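Local atomic coordinates of NADP-dependent glyceraldehyde-3-phosphate dehydrogenase (Bacillus halodurans, PDB entry 3PRL), a protein that probably oxidises glyceraldehyde 3-phosphate to 3-phosphoglycerate with NADP+, without adding phosphate, as a member of the aldehyde dehydrogenase family. Residues Gly41-Leu46 with Pro187-Ser192; Glu93-Glu98 with Asn163-Leu168; Ser194-Val199 with Ile212-Gly217. All coordinates share one frame; numbering follows the deposited sequence.

Interaction 1. Residues Gly41-Leu46 with Pro187-Ser192; sequences GSIPAL and PATQGS
Ile43 spans the distance from the strand to the turn, and the apolar part of the contact rests on its two methyls, CD1 and CG2. CG1 sits between the backbone N and the carbonyl carbon (chi1 62°), and from there CD1 reaches the far side. CD1 lies 3.7 Å from Ser192 CB and equally near the hydroxyl, while Ile43 CG2 meets the same Ser192 CB at 3.7 Å, so the two methyls close on the serine CB from one side. Thr189, in the same turn, adds its methyl, with CG2 3.9 Å from Ile43 CD1.

The polar part stays within 187-192. Ser192 OG gives a short bond of 2.6 Å to Ala188 O, arriving 46° above the carbonyl plane. Ser192 N reaches back to Thr189 O at 3.2 Å, closing the turn ahead of helix 192-204. Gly191 holds the N-cap position with backbone angles that call for glycine. An alanine in place of Ser192 would probably leave Ala188 O without this donor and free the turn to shift under Ile43.

Thr189 belongs to the NADP+ site, which is empty in this chain, and Ser192 lies about 4 Å from Lys186, another NADP+-binding residue, side chain to side chain. A serine that spends its proton inside the turn offers the isoleucine mainly a compact surface, so a purely van der Waals contact backs the cofactor-binding loop.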
loop_
_atom_site.group_PDB
_atom_site.type_symbol
_atom_site.label_atom_id
_atom_site.label_comp_id
_atom_site.label_asym_id
_atom_site.label_seq_id
_atom_site.Cartn_x
_atom_site.Cartn_y
_atom_site.Cartn_z
ATOM N N GLY D 41 36.297 -28.486 15.298
ATOM C CA GLY D 41 35.573 -29.585 14.708
ATOM C C GLY D 41 35.815 -29.574 13.217
ATOM O O GLY D 41 36.803 -29.003 12.740
ATOM N N SER D 42 34.911 -30.208 12.485
ATOM C CA SER D 42 35.028 -30.332 11.043
ATOM C C SER D 42 33.657 -30.271 10.366
ATOM O O SER D 42 32.615 -30.442 11.015
ATOM C CB SER D 42 35.738 -31.640 10.690
ATOM O OG SER D 42 35.077 -32.731 11.293
ATOM N N ILE D 43 33.670 -30.012 9.061
ATOM C CA ILE D 43 32.467 -30.102 8.231
ATOM C C ILE D 43 32.724 -31.064 7.074
ATOM O O ILE D 43 33.880 -31.260 6.684
ATOM C CB ILE D 43 32.003 -28.721 7.695
ATOM C CG1 ILE D 43 33.072 -28.101 6.786
ATOM C CG2 ILE D 43 31.624 -27.805 8.856
ATOM C CD1 ILE D 43 32.591 -26.921 6.001
ATOM N N PRO D 44 31.658 -31.682 6.528
ATOM C CA PRO D 44 31.866 -32.571 5.386
ATOM C C PRO D 44 32.147 -31.774 4.112
ATOM O O PRO D 44 31.475 -30.770 3.845
ATOM C CB PRO D 44 30.525 -33.309 5.265
ATOM C CG PRO D 44 29.752 -32.977 6.525
ATOM C CD PRO D 44 30.244 -31.641 6.937
ATOM N N ALA D 45 33.145 -32.206 3.345
ATOM C CA ALA D 45 33.397 -31.650 2.016
ATOM C C ALA D 45 32.607 -32.456 0.993
ATOM O O ALA D 45 32.921 -33.614 0.734
ATOM C CB ALA D 45 34.884 -31.674 1.695
ATOM N N LEU D 46 31.573 -31.836 0.426
ATOM C CA LEU D 46 30.608 -32.548 -0.421
ATOM C C LEU D 46 31.026 -32.601 -1.879
ATOM O O LEU D 46 31.834 -31.784 -2.338
ATOM C CB LEU D 46 29.198 -31.941 -0.309
ATOM C CG LEU D 46 28.327 -32.252 0.920
ATOM C CD1 LEU D 46 26.924 -31.643 0.760
ATOM C CD2 LEU D 46 28.221 -33.760 1.191
ATOM N N PRO D 187 26.893 -22.189 3.922
ATOM C CA PRO D 187 27.593 -21.217 4.783
ATOM C C PRO D 187 29.006 -20.940 4.301
ATOM O O PRO D 187 29.566 -21.757 3.599
ATOM C CB PRO D 187 27.669 -21.932 6.145
ATOM C CG PRO D 187 27.489 -23.369 5.849
ATOM C CD PRO D 187 26.625 -23.456 4.628
ATOM N N ALA D 188 29.589 -19.803 4.672
ATOM C CA ALA D 188 31.031 -19.663 4.546
ATOM C C ALA D 188 31.647 -20.809 5.354
ATOM O O ALA D 188 31.129 -21.176 6.429
ATOM C CB ALA D 188 31.483 -18.330 5.089
ATOM N N THR D 189 32.729 -21.387 4.851
ATOM C CA THR D 189 33.347 -22.529 5.535
ATOM C C THR D 189 33.803 -22.135 6.942
ATOM O O THR D 189 33.590 -22.876 7.917
ATOM C CB THR D 189 34.485 -23.174 4.697
ATOM O OG1 THR D 189 33.906 -23.906 3.614
ATOM C CG2 THR D 189 35.333 -24.153 5.553
ATOM N N GLN D 190 34.432 -20.967 7.051
ATOM C CA GLN D 190 34.658 -20.385 8.358
ATOM C C GLN D 190 33.327 -19.743 8.773
ATOM O O GLN D 190 32.973 -18.662 8.295
ATOM C CB GLN D 190 35.808 -19.371 8.327
ATOM C CG GLN D 190 36.501 -19.176 9.690
ATOM C CD GLN D 190 37.154 -20.444 10.221
ATOM O OE1 GLN D 190 37.822 -21.166 9.480
ATOM N NE2 GLN D 190 36.968 -20.716 11.518
ATOM N N GLY D 191 32.586 -20.442 9.631
ATOM C CA GLY D 191 31.209 -20.064 9.986
ATOM C C GLY D 191 30.237 -21.219 9.760
ATOM O O GLY D 191 29.101 -21.201 10.251
ATOM N N SER D 192 30.678 -22.225 9.015
ATOM C CA SER D 192 29.849 -23.396 8.772
ATOM C C SER D 192 29.371 -24.131 10.044
ATOM O O SER D 192 28.253 -24.655 10.056
ATOM C CB SER D 192 30.570 -24.361 7.837
ATOM O OG SER D 192 30.709 -23.782 6.548
#

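Interaction 2. Residues Glu93-Glu98 with Asn163-Leu168; sequences ELIMHE and NYPVNL
Ile95 carries its CG1 branch anti to the carbonyl carbon (chi1 -59°), which sends CD1 out from the helix to Val166. The other branch, CG2, faces the proline ring. On the loop side Val166 has CG1 anti to its own N (chi1 174°), and this turns CG2 toward the isoleucine.

The two side chains meet at about a right angle. CD1 of Ile95 comes within 3.5 Å of Val166 CG2, tighter than a usual methyl contact, and Ile95 CG1 lies 4.0 Å from that same methyl. Pro165 is a looser neighbour, its CG standing 4.3 Å from Ile95 CG2. All three residues are buried, and the contact is wholly apolar.

Glu109 of helix 103-124 touches both Ile95 and Pro165, and its OE2 accepts hydrogen bonds from the backbone N of Val166 and of Asn167, holding the loop where it enters helix 167-178. Pro165 lies about 6 Å, side chain to side chain, from both Ser160 and Phe162, which bind NADP+. Helix 88-98 thus packs behind the cofactor-binding loop that follows strand 144-159, within the Rossmann-type nucleotide-binding domain of an aldehyde dehydrogenase.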
loop_
_atom_site.group_PDB
_atom_site.type_symbol
_atom_site.label_atom_id
_atom_site.label_comp_id
_atom_site.label_asym_id
_atom_site.label_seq_id
_atom_site.Cartn_x
_atom_site.Cartn_y
_atom_site.Cartn_z
ATOM N N GLU D 93 28.493 -18.883 21.906
ATOM C CA GLU D 93 29.871 -19.323 22.183
ATOM C C GLU D 93 30.590 -19.882 20.955
ATOM O O GLU D 93 31.787 -19.639 20.769
ATOM C CB GLU D 93 29.950 -20.314 23.369
ATOM C CG GLU D 93 29.197 -21.667 23.222
ATOM C CD GLU D 93 29.950 -22.753 22.430
ATOM O OE1 GLU D 93 29.351 -23.819 22.150
ATOM O OE2 GLU D 93 31.133 -22.552 22.083
ATOM N N LEU D 94 29.863 -20.638 20.127
ATOM C CA LEU D 94 30.432 -21.216 18.911
ATOM C C LEU D 94 30.842 -20.093 17.969
ATOM O O LEU D 94 31.955 -20.078 17.445
ATOM C CB LEU D 94 29.446 -22.172 18.228
ATOM C CG LEU D 94 30.009 -23.195 17.242
ATOM C CD1 LEU D 94 30.812 -24.274 17.938
ATOM C CD2 LEU D 94 28.886 -23.840 16.462
ATOM N N ILE D 95 29.946 -19.133 17.782
ATOM C CA ILE D 95 30.275 -17.947 16.988
ATOM C C ILE D 95 31.548 -17.227 17.478
ATOM O O ILE D 95 32.456 -16.995 16.681
ATOM C CB ILE D 95 29.103 -16.953 16.883
ATOM C CG1 ILE D 95 27.881 -17.626 16.252
ATOM C CG2 ILE D 95 29.544 -15.735 16.072
ATOM C CD1 ILE D 95 26.585 -16.806 16.367
ATOM N N MET D 96 31.630 -16.879 18.766
ATOM C CA MET D 96 32.828 -16.145 19.234
ATOM C C MET D 96 34.135 -16.884 18.926
ATOM O O MET D 96 35.090 -16.258 18.486
ATOM C CB MET D 96 32.773 -15.649 20.695
ATOM C CG MET D 96 32.389 -16.644 21.734
ATOM S SD MET D 96 33.288 -16.515 23.302
ATOM C CE MET D 96 33.285 -18.256 23.711
ATOM N N HIS D 97 34.154 -18.204 19.107
ATOM C CA HIS D 97 35.351 -18.989 18.791
ATOM C C HIS D 97 35.612 -19.043 17.280
ATOM O O HIS D 97 36.707 -18.697 16.831
ATOM C CB HIS D 97 35.267 -20.421 19.349
ATOM C CG HIS D 97 35.498 -20.526 20.826
ATOM N ND1 HIS D 97 34.596 -21.129 21.677
ATOM C CD2 HIS D 97 36.531 -20.121 21.603
ATOM C CE1 HIS D 97 35.057 -21.087 22.914
ATOM N NE2 HIS D 97 36.229 -20.477 22.898
ATOM N N GLU D 98 34.594 -19.466 16.520
ATOM C CA GLU D 98 34.731 -19.860 15.101
ATOM C C GLU D 98 35.145 -18.714 14.188
ATOM O O GLU D 98 35.953 -18.898 13.271
ATOM C CB GLU D 98 33.413 -20.471 14.577
ATOM C CG GLU D 98 33.583 -21.533 13.483
ATOM C CD GLU D 98 32.278 -21.899 12.771
ATOM O OE1 GLU D 98 31.174 -21.546 13.261
ATOM O OE2 GLU D 98 32.345 -22.544 11.694
ATOM N N ASN D 163 31.480 -13.138 8.481
ATOM C CA ASN D 163 30.922 -11.899 9.016
ATOM C C ASN D 163 29.896 -12.144 10.124
ATOM O O ASN D 163 30.104 -11.824 11.299
ATOM C CB ASN D 163 30.166 -11.242 7.819
ATOM C CG ASN D 163 30.525 -9.784 7.565
ATOM O OD1 ASN D 163 29.889 -9.132 6.719
ATOM N ND2 ASN D 163 31.548 -9.274 8.224
ATOM N N TYR D 164 28.766 -12.699 9.703
ATOM C CA TYR D 164 27.595 -12.907 10.538
ATOM C C TYR D 164 27.029 -14.252 10.102
ATOM O O TYR D 164 26.198 -14.316 9.220
ATOM C CB TYR D 164 26.562 -11.795 10.304
ATOM C CG TYR D 164 26.989 -10.398 10.715
ATOM C CD1 TYR D 164 26.566 -9.849 11.925
ATOM C CD2 TYR D 164 27.790 -9.609 9.880
ATOM C CE1 TYR D 164 26.956 -8.559 12.310
ATOM C CE2 TYR D 164 28.181 -8.310 10.247
ATOM C CZ TYR D 164 27.755 -7.796 11.474
ATOM O OH TYR D 164 28.130 -6.522 11.862
ATOM N N PRO D 165 27.506 -15.340 10.708
ATOM C CA PRO D 165 27.198 -16.673 10.200
ATOM C C PRO D 165 25.872 -17.273 10.725
ATOM O O PRO D 165 25.502 -18.381 10.342
ATOM C CB PRO D 165 28.399 -17.482 10.668
ATOM C CG PRO D 165 28.784 -16.837 11.960
ATOM C CD PRO D 165 28.451 -15.383 11.846
ATOM N N VAL D 166 25.182 -16.556 11.602
ATOM C CA VAL D 166 23.844 -16.939 12.020
ATOM C C VAL D 166 22.914 -15.858 11.467
ATOM O O VAL D 166 22.007 -16.142 10.683
ATOM C CB VAL D 166 23.771 -17.154 13.585
ATOM C CG1 VAL D 166 22.370 -17.407 14.060
ATOM C CG2 VAL D 166 24.624 -18.350 13.972
ATOM N N ASN D 167 23.211 -14.608 11.803
ATOM C CA ASN D 167 22.421 -13.454 11.359
ATOM C C ASN D 167 22.204 -13.331 9.845
ATOM O O ASN D 167 21.063 -13.220 9.390
ATOM C CB ASN D 167 23.045 -12.169 11.917
ATOM C CG ASN D 167 22.106 -10.996 11.863
ATOM O OD1 ASN D 167 21.859 -10.432 10.793
ATOM N ND2 ASN D 167 21.567 -10.614 13.021
ATOM N N LEU D 168 23.292 -13.352 9.068
ATOM C CA LEU D 168 23.217 -13.155 7.622
ATOM C C LEU D 168 22.828 -14.440 6.891
ATOM O O LEU D 168 22.463 -14.407 5.711
ATOM C CB LEU D 168 24.536 -12.576 7.079
ATOM C CG LEU D 168 24.972 -11.197 7.602
ATOM C CD1 LEU D 168 26.200 -10.736 6.866
ATOM C CD2 LEU D 168 23.858 -10.181 7.481
#

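Interaction 3. Residues Ser194-Val199 with Ile212-Gly217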
loop_
_atom_site.group_PDB
_atom_site.type_symbol
_atom_site.label_atom_id
_atom_site.label_comp_id
_atom_site.label_asym_id
_atom_site.label_seq_id
_atom_site.Cartn_x
_atom_site.Cartn_y
_atom_site.Cartn_z
ATOM N N SER D 194 28.708 -22.747 13.099
ATOM C CA SER D 194 27.662 -21.901 13.673
ATOM C C SER D 194 26.381 -21.982 12.843
ATOM O O SER D 194 25.305 -22.160 13.393
ATOM C CB SER D 194 28.123 -20.450 13.837
ATOM O OG SER D 194 29.214 -20.345 14.745
ATOM N N GLY D 195 26.501 -21.868 11.522
ATOM C CA GLY D 195 25.353 -22.083 10.634
ATOM C C GLY D 195 24.729 -23.476 10.743
ATOM O O GLY D 195 23.513 -23.613 10.608
ATOM N N ILE D 196 25.532 -24.518 10.973
ATOM C CA ILE D 196 24.955 -25.858 11.120
ATOM C C ILE D 196 24.112 -25.902 12.397
ATOM O O ILE D 196 22.947 -26.313 12.357
ATOM C CB ILE D 196 25.998 -27.013 11.015
ATOM C CG1 ILE D 196 26.610 -27.085 9.598
ATOM C CG2 ILE D 196 25.357 -28.344 11.304
ATOM C CD1 ILE D 196 27.929 -27.915 9.538
ATOM N N LYS D 197 24.680 -25.422 13.506
ATOM C CA LYS D 197 23.952 -25.306 14.776
ATOM C C LYS D 197 22.689 -24.466 14.635
ATOM O O LYS D 197 21.669 -24.788 15.226
ATOM C CB LYS D 197 24.834 -24.735 15.902
ATOM C CG LYS D 197 25.815 -25.722 16.507
ATOM C CD LYS D 197 25.105 -26.794 17.318
ATOM C CE LYS D 197 26.048 -27.904 17.739
ATOM N NZ LYS D 197 25.276 -29.079 18.212
ATOM N N MET D 198 22.754 -23.396 13.851
ATOM C CA MET D 198 21.542 -22.625 13.561
ATOM C C MET D 198 20.481 -23.494 12.891
ATOM O O MET D 198 19.302 -23.465 13.295
ATOM C CB MET D 198 21.836 -21.396 12.711
ATOM C CG MET D 198 20.588 -20.633 12.298
ATOM S SD MET D 198 20.887 -19.553 10.909
ATOM C CE MET D 198 21.187 -20.753 9.601
ATOM N N VAL D 199 20.897 -24.260 11.879
ATOM C CA VAL D 199 19.974 -25.113 11.098
ATOM C C VAL D 199 19.392 -26.239 11.931
ATOM O O VAL D 199 18.226 -26.611 11.766
ATOM C CB VAL D 199 20.635 -25.665 9.822
ATOM C CG1 VAL D 199 19.899 -26.907 9.283
ATOM C CG2 VAL D 199 20.669 -24.591 8.762
ATOM N N ILE D 212 14.831 -27.236 3.967
ATOM C CA ILE D 212 16.176 -26.748 4.205
ATOM C C ILE D 212 17.182 -27.887 3.983
ATOM O O ILE D 212 17.075 -28.961 4.590
ATOM C CB ILE D 212 16.323 -26.132 5.641
ATOM C CG1 ILE D 212 17.762 -25.632 5.908
ATOM C CG2 ILE D 212 15.860 -27.112 6.726
ATOM C CD1 ILE D 212 18.117 -24.342 5.162
ATOM N N GLN D 213 18.130 -27.639 3.081
ATOM C CA GLN D 213 19.283 -28.513 2.860
ATOM C C GLN D 213 20.551 -27.704 3.123
ATOM O O GLN D 213 20.628 -26.527 2.745
ATOM C CB GLN D 213 19.284 -29.043 1.424
ATOM C CG GLN D 213 17.909 -29.512 0.927
ATOM C CD GLN D 213 17.546 -30.913 1.384
ATOM O OE1 GLN D 213 17.612 -31.241 2.582
ATOM N NE2 GLN D 213 17.165 -31.759 0.427
ATOM N N VAL D 214 21.526 -28.317 3.798
ATOM C CA VAL D 214 22.822 -27.660 4.029
ATOM C C VAL D 214 23.869 -28.265 3.110
ATOM O O VAL D 214 24.071 -29.475 3.100
ATOM C CB VAL D 214 23.313 -27.770 5.498
ATOM C CG1 VAL D 214 24.590 -26.933 5.710
ATOM C CG2 VAL D 214 22.216 -27.354 6.472
ATOM N N VAL D 215 24.502 -27.425 2.302
ATOM C CA VAL D 215 25.575 -27.893 1.447
ATOM C C VAL D 215 26.868 -27.301 1.952
ATOM O O VAL D 215 26.988 -26.099 2.084
ATOM C CB VAL D 215 25.337 -27.587 -0.060
ATOM C CG1 VAL D 215 24.215 -28.484 -0.608
ATOM C CG2 VAL D 215 25.019 -26.096 -0.301
ATOM N N THR D 216 27.824 -28.166 2.281
ATOM C CA THR D 216 29.145 -27.719 2.660
ATOM C C THR D 216 30.179 -28.377 1.759
ATOM O O THR D 216 29.978 -29.476 1.247
ATOM C CB THR D 216 29.466 -28.000 4.152
ATOM O OG1 THR D 216 29.275 -29.391 4.430
ATOM C CG2 THR D 216 28.574 -27.158 5.070
ATOM N N GLY D 217 31.291 -27.693 1.571
ATOM C CA GLY D 217 32.300 -28.159 0.655
ATOM C C GLY D 217 33.299 -27.059 0.458
ATOM O O GLY D 217 33.030 -25.897 0.774
#
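Val199 is the hub of this contact, pressed against two strand residues at once. Its CG1 touches Val214 CG2 at 3.7 Å, and Val199 CG2 reaches that same methyl at 3.9 Å, so Val214 CG2 sits against both branches, the two valines lying side by side and pointing opposite ways. Val199 CG1 also meets Ile212 CG1, at 4.2 Å. That carbon lies anti to the backbone N of Ile212 (chi1 179°), which carries it toward the helix. One turn earlier, Ile196 CG1 makes a looser contact of 4.4 Å with Val214 CG1.

The axes of helix 194-199 and strand 212-214 come within 10.2 Å and run nearly antiparallel, at 155°. Ile212 and Val214 both face the helix, whereas Gln213 between them points away.

Further out, Phe185 of strand 182-186 touches Val199, and the backbone of Gln213 bonds with Val183 and Phe185 of that strand. Ile173 of helix 167-178 lies against Ile212, and Trp80 NE1 bonds to Met198 O. Strand 182-186, helix 192-204 and strand 212-214, with the two strands parallel neighbours, form a beta-alpha-beta crossover of the Rossmann-type dinucleotide-binding fold.

The three contacts form one cluster: the centre of interaction 1 lies about 8 Å from that of interaction 3, and interaction 2 is about 13 Å from each. Glu98 ties them together. Its carbonyl O accepts a bond from Gln190 NE2 at 2.7 Å, and its OE2 takes a weak one from Gly191 N in interaction 1, while its OE1 is 2.7 Å from Ser194 OG of interaction 3. Pro44 O of interaction 1 is hydrogen-bonded to Thr216 OG1 of interaction 3 at 2.7 Å. NADP+ is not bound to this chain, but Thr189 belongs to its site, and interactions 1 and 2 lie beside Lys186 at the end of strand 182-186 and the loop with Ser160 and Phe162.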